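Local coordinates for putative integrase (Listeria innocua, PDB 5U96), which is probably a serine integrase that binds DNA and exchanges its strands, here represented by its coiled-coil domain, through whose interactions the direction of recombination is controlled, at residues 5-10 with 43-48; 12-17 with 36-41. One frame throughout, in Å; residues are numbered along the deposited sequence.

Contact 1 of 2, residues 5-10 with 43-48; sequences EKLKIE and NYYEAQ
Lys6 lies over one face of the Tyr45 ring, where the N-terminal part of the chain meets the far end of helix 28-50 in an antiparallel helical hairpin, the basic unit of this coiled-coil domain. The evidence for a CH-pi contact is positional: Lys6 CB stands 3.8 Å from the centroid of the Tyr45 ring and 29° off its normal. The lysine runs across the ring, roughly perpendicular to the tyrosine side chain, and on past the phenol, its CD 3.3 Å from Tyr45 OH, while the ammonium group points off from helix 28-50.

Leu7 marks the closest backbone approach, its CA 6.9 Å from that of Tyr45. Here the two side chains pass antiparallel, and the leucine packs against the root of the tyrosine: Leu7 CD2 is 3.5 Å from Tyr45 CB, with CG also against that methylene. Leu7 additionally packs on Ile42, continuing the apolar seam one turn back along helix 28-50.

Glu10, one turn further on, comes at the ring edge. Its CG lies near the ring plane, 3.7 Å from Tyr45 CE2, and the bend at chi2 (-66°) keeps CG there while the carboxylate, its plane 56° from the ring, presents OE2 to a water. The same residue, buried, also touches Ile42. The water links the two polar ends: it lies in the Tyr45 ring plane, donates to Glu10 OE2 at 2.9 Å and is hydrogen-bonded to Tyr45 OH at 2.6 Å.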
ATOM      1  N   GLU A   5      -8.352  14.579  15.323  1.00 39.07           N
ATOM      2  CA  GLU A   5      -9.176  13.789  14.413  1.00 39.96           C
ATOM      3  C   GLU A   5      -8.366  13.164  13.278  1.00 40.26           C
ATOM      4  O   GLU A   5      -8.890  12.936  12.187  1.00 39.86           O
ATOM      5  CB  GLU A   5     -10.291  14.661  13.827  1.00 39.91           C
ATOM      6  CG  GLU A   5     -11.147  15.387  14.867  1.00 39.18           C
ATOM      7  CD  GLU A   5     -10.443  16.574  15.504  1.00 38.96           C
ATOM      8  OE1 GLU A   5      -9.308  16.892  15.094  1.00 38.84           O
ATOM      9  OE2 GLU A   5     -11.026  17.188  16.424  1.00 39.27           O
ATOM     10  N   LYS A   6      -7.095  12.875  13.541  1.00 39.10           N
ATOM     11  CA  LYS A   6      -6.221  12.277  12.535  1.00 38.86           C
ATOM     12  C   LYS A   6      -6.189  10.759  12.662  1.00 38.28           C
ATOM     13  O   LYS A   6      -5.862  10.058  11.705  1.00 38.32           O
ATOM     14  CB  LYS A   6      -4.805  12.844  12.649  1.00 37.84           C
ATOM     15  CG  LYS A   6      -4.733  14.337  12.376  1.00 36.86           C
ATOM     16  CD  LYS A   6      -3.424  14.748  11.718  1.00 37.20           C
ATOM     17  CE  LYS A   6      -3.588  16.060  10.969  1.00 37.70           C
ATOM     18  NZ  LYS A   6      -2.367  16.904  11.030  1.00 39.89           N
ATOM     19  N   LEU A   7      -6.538  10.254  13.841  1.00 38.91           N
ATOM     20  CA  LEU A   7      -6.504   8.819  14.094  1.00 38.59           C
ATOM     21  C   LEU A   7      -7.633   8.099  13.364  1.00 38.05           C
ATOM     22  O   LEU A   7      -7.458   6.972  12.899  1.00 37.17           O
ATOM     23  CB  LEU A   7      -6.584   8.537  15.595  1.00 38.54           C
ATOM     24  CG  LEU A   7      -5.342   8.937  16.391  1.00 37.71           C
ATOM     25  CD1 LEU A   7      -5.714   9.815  17.574  1.00 38.49           C
ATOM     26  CD2 LEU A   7      -4.582   7.705  16.858  1.00 37.13           C
ATOM     27  N   LYS A   8      -8.792   8.746  13.266  1.00 39.06           N
ATOM     28  CA  LYS A   8      -9.932   8.155  12.572  1.00 39.30           C
ATOM     29  C   LYS A   8      -9.627   7.974  11.090  1.00 38.27           C
ATOM     30  O   LYS A   8     -10.115   7.036  10.460  1.00 37.36           O
ATOM     31  CB  LYS A   8     -11.185   9.012  12.746  1.00 39.95           C
ATOM     32  CG  LYS A   8     -11.775   8.976  14.148  1.00 39.72           C
ATOM     33  CD  LYS A   8     -13.032   9.829  14.244  1.00 39.59           C
ATOM     34  CE  LYS A   8     -13.456  10.061  15.687  1.00 39.17           C
ATOM     35  NZ  LYS A   8     -12.425  10.812  16.454  1.00 38.27           N
ATOM     36  N   ILE A   9      -8.825   8.877  10.534  1.00 36.71           N
ATOM     37  CA  ILE A   9      -8.373   8.737   9.159  1.00 37.22           C
ATOM     38  C   ILE A   9      -7.391   7.576   9.061  1.00 35.08           C
ATOM     39  O   ILE A   9      -7.461   6.770   8.135  1.00 35.22           O
ATOM     40  CB  ILE A   9      -7.702  10.024   8.634  1.00 37.77           C
ATOM     41  CG1 ILE A   9      -8.725  11.165   8.571  1.00 38.16           C
ATOM     42  CG2 ILE A   9      -7.076   9.772   7.263  1.00 36.14           C
ATOM     43  CD1 ILE A   9      -8.183  12.451   7.975  1.00 37.82           C
ATOM     44  N   GLU A  10      -6.473   7.502  10.020  1.00 34.99           N
ATOM     45  CA  GLU A  10      -5.483   6.433  10.050  1.00 35.44           C
ATOM     46  C   GLU A  10      -6.157   5.073  10.207  1.00 34.48           C
ATOM     47  O   GLU A  10      -5.711   4.080   9.635  1.00 32.93           O
ATOM     48  CB  GLU A  10      -4.479   6.661  11.182  1.00 35.11           C
ATOM     49  CG  GLU A  10      -3.435   7.729  10.883  1.00 35.22           C
ATOM     50  CD  GLU A  10      -2.499   7.338   9.752  1.00 34.61           C
ATOM     51  OE1 GLU A  10      -2.311   6.124   9.522  1.00 33.62           O
ATOM     52  OE2 GLU A  10      -1.953   8.245   9.090  1.00 35.01           O
ATOM     53  N   ASN A  43       0.644   5.482  16.697  1.00 38.24           N
ATOM     54  CA  ASN A  43       1.370   5.484  17.958  1.00 38.81           C
ATOM     55  C   ASN A  43       1.750   6.893  18.405  1.00 38.17           C
ATOM     56  O   ASN A  43       1.624   7.233  19.582  1.00 39.33           O
ATOM     57  CB  ASN A  43       2.628   4.623  17.839  1.00 38.30           C
ATOM     58  CG  ASN A  43       3.189   4.215  19.187  1.00 38.28           C
ATOM     59  OD1 ASN A  43       2.497   4.265  20.204  1.00 38.68           O
ATOM     60  ND2 ASN A  43       4.450   3.801  19.201  1.00 38.26           N
ATOM     61  N   TYR A  44       2.218   7.707  17.465  1.00 38.72           N
ATOM     62  CA  TYR A  44       2.630   9.073  17.774  1.00 39.70           C
ATOM     63  C   TYR A  44       1.428   9.929  18.165  1.00 39.59           C
ATOM     64  O   TYR A  44       1.510  10.739  19.088  1.00 39.86           O
ATOM     65  CB  TYR A  44       3.360   9.706  16.586  1.00 40.90           C
ATOM     66  CG  TYR A  44       3.967  11.056  16.908  1.00 41.67           C
ATOM     67  CD1 TYR A  44       5.095  11.155  17.714  1.00 41.60           C
ATOM     68  CD2 TYR A  44       3.413  12.230  16.415  1.00 42.37           C
ATOM     69  CE1 TYR A  44       5.654  12.384  18.019  1.00 42.31           C
ATOM     70  CE2 TYR A  44       3.968  13.464  16.713  1.00 43.37           C
ATOM     71  CZ  TYR A  44       5.086  13.535  17.518  1.00 43.03           C
ATOM     72  OH  TYR A  44       5.639  14.760  17.820  1.00 42.83           O
ATOM     73  N   TYR A  45       0.315   9.747  17.458  1.00 38.49           N
ATOM     74  CA  TYR A  45      -0.913  10.474  17.761  1.00 38.40           C
ATOM     75  C   TYR A  45      -1.373  10.171  19.183  1.00 37.99           C
ATOM     76  O   TYR A  45      -1.927  11.033  19.865  1.00 38.62           O
ATOM     77  CB  TYR A  45      -2.016  10.116  16.758  1.00 37.64           C
ATOM     78  CG  TYR A  45      -1.826  10.684  15.361  1.00 37.76           C
ATOM     79  CD1 TYR A  45      -1.087  11.842  15.147  1.00 38.09           C
ATOM     80  CD2 TYR A  45      -2.395  10.062  14.258  1.00 37.69           C
ATOM     81  CE1 TYR A  45      -0.919  12.360  13.876  1.00 37.92           C
ATOM     82  CE2 TYR A  45      -2.231  10.572  12.982  1.00 37.28           C
ATOM     83  CZ  TYR A  45      -1.492  11.722  12.797  1.00 37.80           C
ATOM     84  OH  TYR A  45      -1.325  12.235  11.532  1.00 37.92           O
ATOM     85  N   GLU A  46      -1.139   8.940  19.625  1.00 38.01           N
ATOM     86  CA  GLU A  46      -1.423   8.553  21.000  1.00 38.42           C
ATOM     87  C   GLU A  46      -0.399   9.161  21.947  1.00 38.34           C
ATOM     88  O   GLU A  46      -0.740   9.638  23.029  1.00 38.19           O
ATOM     89  CB  GLU A  46      -1.420   7.029  21.139  1.00 38.90           C
ATOM     90  CG  GLU A  46      -2.671   6.349  20.608  1.00 39.19           C
ATOM     91  CD  GLU A  46      -2.450   4.883  20.280  1.00 39.94           C
ATOM     92  OE1 GLU A  46      -1.378   4.343  20.622  1.00 39.92           O
ATOM     93  OE2 GLU A  46      -3.353   4.268  19.673  1.00 39.77           O
ATOM     94  N   ALA A  47       0.859   9.146  21.522  1.00 39.11           N
ATOM     95  CA  ALA A  47       1.967   9.565  22.370  1.00 38.66           C
ATOM     96  C   ALA A  47       1.996  11.075  22.588  1.00 39.13           C
ATOM     97  O   ALA A  47       2.455  11.543  23.627  1.00 39.50           O
ATOM     98  CB  ALA A  47       3.278   9.100  21.772  1.00 39.01           C
ATOM     99  N   GLN A  48       1.519  11.837  21.611  1.00 39.53           N
ATOM    100  CA  GLN A  48       1.495  13.292  21.737  1.00 41.22           C
ATOM    101  C   GLN A  48       0.545  13.734  22.844  1.00 40.76           C
ATOM    102  O   GLN A  48       0.763  14.761  23.485  1.00 41.44           O
ATOM    103  CB  GLN A  48       1.092  13.947  20.417  1.00 42.63           C
ATOM    104  CG  GLN A  48       2.243  14.148  19.451  1.00 43.60           C
ATOM    105  CD  GLN A  48       1.916  15.156  18.367  1.00 45.35           C
ATOM    106  OE1 GLN A  48       2.383  16.294  18.400  1.00 47.12           O
ATOM    107  NE2 GLN A  48       1.112  14.740  17.396  1.00 44.26           N
TER
HETATM  108  O   HOH W   1      -1.706  11.121   9.252  1.00 38.60           O

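Contact 2 of 2, residues 12-17 with 36-41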
ATOM      1  N   ALA A  12      -9.171   4.473   9.133  1.00 34.93           N
ATOM      2  CA  ALA A  12      -9.733   4.265   7.807  1.00 34.02           C
ATOM      3  C   ALA A  12      -8.623   3.813   6.868  1.00 33.55           C
ATOM      4  O   ALA A  12      -8.831   2.949   6.021  1.00 33.31           O
ATOM      5  CB  ALA A  12     -10.393   5.532   7.294  1.00 34.64           C
ATOM      6  N   LYS A  13      -7.439   4.395   7.031  1.00 33.49           N
ATOM      7  CA  LYS A  13      -6.275   3.974   6.262  1.00 33.03           C
ATOM      8  C   LYS A  13      -5.861   2.562   6.662  1.00 33.92           C
ATOM      9  O   LYS A  13      -5.306   1.819   5.852  1.00 33.49           O
ATOM     10  CB  LYS A  13      -5.107   4.946   6.462  1.00 33.41           C
ATOM     11  CG  LYS A  13      -5.252   6.262   5.706  1.00 33.27           C
ATOM     12  CD  LYS A  13      -4.087   7.216   5.964  1.00 33.42           C
ATOM     13  CE  LYS A  13      -2.745   6.613   5.568  1.00 33.61           C
ATOM     14  NZ  LYS A  13      -1.638   7.608   5.629  1.00 34.47           N
ATOM     15  N   LYS A  14      -6.138   2.194   7.910  1.00 34.23           N
ATOM     16  CA  LYS A  14      -5.814   0.860   8.402  1.00 34.18           C
ATOM     17  C   LYS A  14      -6.848  -0.159   7.934  1.00 33.69           C
ATOM     18  O   LYS A  14      -6.494  -1.272   7.544  1.00 33.87           O
ATOM     19  CB  LYS A  14      -5.728   0.847   9.930  1.00 34.48           C
ATOM     20  CG  LYS A  14      -4.983  -0.358  10.488  1.00 35.28           C
ATOM     21  CD  LYS A  14      -5.059  -0.428  12.007  1.00 36.45           C
ATOM     22  CE  LYS A  14      -4.271  -1.613  12.546  1.00 37.39           C
ATOM     23  NZ  LYS A  14      -3.209  -1.202  13.503  1.00 38.23           N
ATOM     24  N   LYS A  15      -8.122   0.223   7.981  1.00 33.43           N
ATOM     25  CA  LYS A  15      -9.205  -0.661   7.552  1.00 34.16           C
ATOM     26  C   LYS A  15      -9.020  -1.080   6.103  1.00 34.38           C
ATOM     27  O   LYS A  15      -8.954  -2.271   5.798  1.00 34.47           O
ATOM     28  CB  LYS A  15     -10.569   0.017   7.713  1.00 33.69           C
ATOM     29  CG  LYS A  15     -11.717  -0.763   7.069  1.00 34.39           C
ATOM     30  CD  LYS A  15     -13.033  -0.014   7.126  1.00 34.91           C
ATOM     31  CE  LYS A  15     -14.088  -0.711   6.278  1.00 35.71           C
ATOM     32  NZ  LYS A  15     -13.859  -0.521   4.815  1.00 36.12           N
ATOM     33  N   ARG A  16      -8.963  -0.084   5.223  1.00 33.26           N
ATOM     34  CA  ARG A  16      -8.815  -0.304   3.789  1.00 33.80           C
ATOM     35  C   ARG A  16      -7.710  -1.313   3.528  1.00 34.36           C
ATOM     36  O   ARG A  16      -7.880  -2.266   2.769  1.00 33.33           O
ATOM     37  CB  ARG A  16      -8.506   1.013   3.076  1.00 33.73           C
ATOM     38  CG  ARG A  16      -9.553   2.100   3.284  1.00 33.17           C
ATOM     39  CD  ARG A  16     -10.603   2.073   2.201  1.00 33.87           C
ATOM     40  NE  ARG A  16     -10.045   2.423   0.901  1.00 33.44           N
ATOM     41  CZ  ARG A  16     -10.645   2.186  -0.258  1.00 32.88           C
ATOM     42  NH1 ARG A  16     -11.826   1.587  -0.295  1.00 33.32           N
ATOM     43  NH2 ARG A  16     -10.056   2.542  -1.387  1.00 33.43           N
ATOM     44  N   LEU A  17      -6.581  -1.101   4.192  1.00 33.86           N
ATOM     45  CA  LEU A  17      -5.439  -1.993   4.087  1.00 34.92           C
ATOM     46  C   LEU A  17      -5.792  -3.402   4.549  1.00 34.33           C
ATOM     47  O   LEU A  17      -5.354  -4.384   3.949  1.00 34.48           O
ATOM     48  CB  LEU A  17      -4.272  -1.446   4.909  1.00 34.72           C
ATOM     49  CG  LEU A  17      -2.957  -2.223   4.863  1.00 35.80           C
ATOM     50  CD1 LEU A  17      -2.445  -2.326   3.435  1.00 36.10           C
ATOM     51  CD2 LEU A  17      -1.922  -1.561   5.766  1.00 36.97           C
ATOM     52  N   ASN A  36       3.378  -1.113   8.986  1.00 38.66           N
ATOM     53  CA  ASN A  36       4.411  -0.682   9.916  1.00 38.33           C
ATOM     54  C   ASN A  36       4.435   0.837  10.026  1.00 38.37           C
ATOM     55  O   ASN A  36       4.686   1.390  11.098  1.00 38.75           O
ATOM     56  CB  ASN A  36       5.777  -1.205   9.471  1.00 38.75           C
ATOM     57  CG  ASN A  36       6.909  -0.717  10.352  1.00 38.85           C
ATOM     58  OD1 ASN A  36       7.098  -1.204  11.467  1.00 39.13           O
ATOM     59  ND2 ASN A  36       7.680   0.240   9.848  1.00 39.37           N
ATOM     60  N   ASP A  37       4.165   1.505   8.910  1.00 38.42           N
ATOM     61  CA  ASP A  37       4.090   2.960   8.882  1.00 37.61           C
ATOM     62  C   ASP A  37       2.755   3.444   9.436  1.00 37.13           C
ATOM     63  O   ASP A  37       2.697   4.441  10.154  1.00 37.73           O
ATOM     64  CB  ASP A  37       4.282   3.479   7.456  1.00 37.78           C
ATOM     65  CG  ASP A  37       5.625   3.092   6.869  1.00 37.53           C
ATOM     66  OD1 ASP A  37       6.614   3.035   7.629  1.00 37.75           O
ATOM     67  OD2 ASP A  37       5.692   2.844   5.647  1.00 37.76           O
ATOM     68  N   ILE A  38       1.683   2.732   9.099  1.00 37.18           N
ATOM     69  CA  ILE A  38       0.347   3.107   9.547  1.00 37.21           C
ATOM     70  C   ILE A  38       0.190   2.908  11.055  1.00 37.39           C
ATOM     71  O   ILE A  38      -0.343   3.776  11.742  1.00 37.51           O
ATOM     72  CB  ILE A  38      -0.742   2.304   8.801  1.00 36.75           C
ATOM     73  CG1 ILE A  38      -0.895   2.838   7.373  1.00 35.93           C
ATOM     74  CG2 ILE A  38      -2.069   2.386   9.545  1.00 35.70           C
ATOM     75  CD1 ILE A  38      -1.859   2.046   6.511  1.00 34.88           C
ATOM     76  N   ASP A  39       0.648   1.768  11.566  1.00 37.63           N
ATOM     77  CA  ASP A  39       0.594   1.502  13.003  1.00 37.91           C
ATOM     78  C   ASP A  39       1.414   2.524  13.782  1.00 37.80           C
ATOM     79  O   ASP A  39       0.997   2.991  14.842  1.00 38.19           O
ATOM     80  CB  ASP A  39       1.099   0.090  13.316  1.00 37.69           C
ATOM     81  CG  ASP A  39       0.125  -0.992  12.892  1.00 37.64           C
ATOM     82  OD1 ASP A  39      -1.066  -0.682  12.685  1.00 37.87           O
ATOM     83  OD2 ASP A  39       0.549  -2.161  12.777  1.00 37.78           O
ATOM     84  N   ALA A  40       2.583   2.868  13.250  1.00 38.01           N
ATOM     85  CA  ALA A  40       3.480   3.814  13.903  1.00 38.33           C
ATOM     86  C   ALA A  40       2.855   5.200  14.010  1.00 38.61           C
ATOM     87  O   ALA A  40       2.981   5.866  15.037  1.00 38.65           O
ATOM     88  CB  ALA A  40       4.795   3.892  13.151  1.00 38.93           C
ATOM     89  N   GLN A  41       2.186   5.635  12.947  1.00 38.23           N
ATOM     90  CA  GLN A  41       1.568   6.956  12.930  1.00 38.46           C
ATOM     91  C   GLN A  41       0.443   7.038  13.956  1.00 37.88           C
ATOM     92  O   GLN A  41       0.197   8.096  14.535  1.00 38.13           O
ATOM     93  CB  GLN A  41       1.037   7.285  11.532  1.00 37.89           C
ATOM     94  CG  GLN A  41       0.471   8.691  11.398  1.00 38.02           C
ATOM     95  CD  GLN A  41       1.412   9.752  11.933  1.00 37.80           C
ATOM     96  OE1 GLN A  41       1.197  10.297  13.015  1.00 37.99           O
ATOM     97  NE2 GLN A  41       2.465  10.047  11.182  1.00 38.76           N
TER
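Helices 12-17 and 36-41 run antiparallel, their local axes 10.1 Å apart at an angle of 152°, with Lys14 and Ile38 nearest in register at a CA separation of 6.7 Å.

Ile38 projects from its helix toward the partner and divides its branches between several neighbours. With CD1 extended, that methyl lies 3.5 Å from the backbone Lys13 O and 3.7 Å from Leu17 CD2; the Leu17 and Ile38 side chains run antiparallel. The other branch, Ile38 CG2, rests against the aliphatic start of Lys14, 4.0 Å from its CB.

Beyond this apolar stretch Lys14 continues extended as far as CE, with CG anti to the backbone N (chi1 -162°), then bends at chi4 (122°), which carries its amino group past the isoleucine at an oblique angle to Asp39. The two form a salt bridge at the flank of the interface. The modelled spacing of 2.4 Å from Lys14 NZ to Asp39 OD1 is very short, so its exact length is doubtful.

Ile22 of the second subunit packs on Lys13, Leu17 and Ile38, closing a further side of the apolar cluster. Because Ile38 touches Glu10, Lys13 (chiefly through its carbonyl oxygen), Lys14 and Leu17, residues spaced i, i+3, i+4 and i+7, it sits as a knob in a four-residue hole, the knobs-into-holes packing that defines coiled coils, here with antiparallel helices.

In the fold
Both contacts join helix 7-23 to helix 28-50, and their centres lie about 10 Å apart along the hairpin. Contact 2 is nested within the loop that contact 1 closes: its segments are separated by fewer residues, and it sits at the centre of the chain, about 1 Å from it, whereas contact 1 lies about 10 Å out, toward the chain termini. Glu10 connects them, its OE1 packing on Ile38 CG2 and its OE2 on Gln41 CG. The second subunit does not touch the segments of contact 1, so there the pairing is within one chain, whereas contact 2 also borders the second subunit.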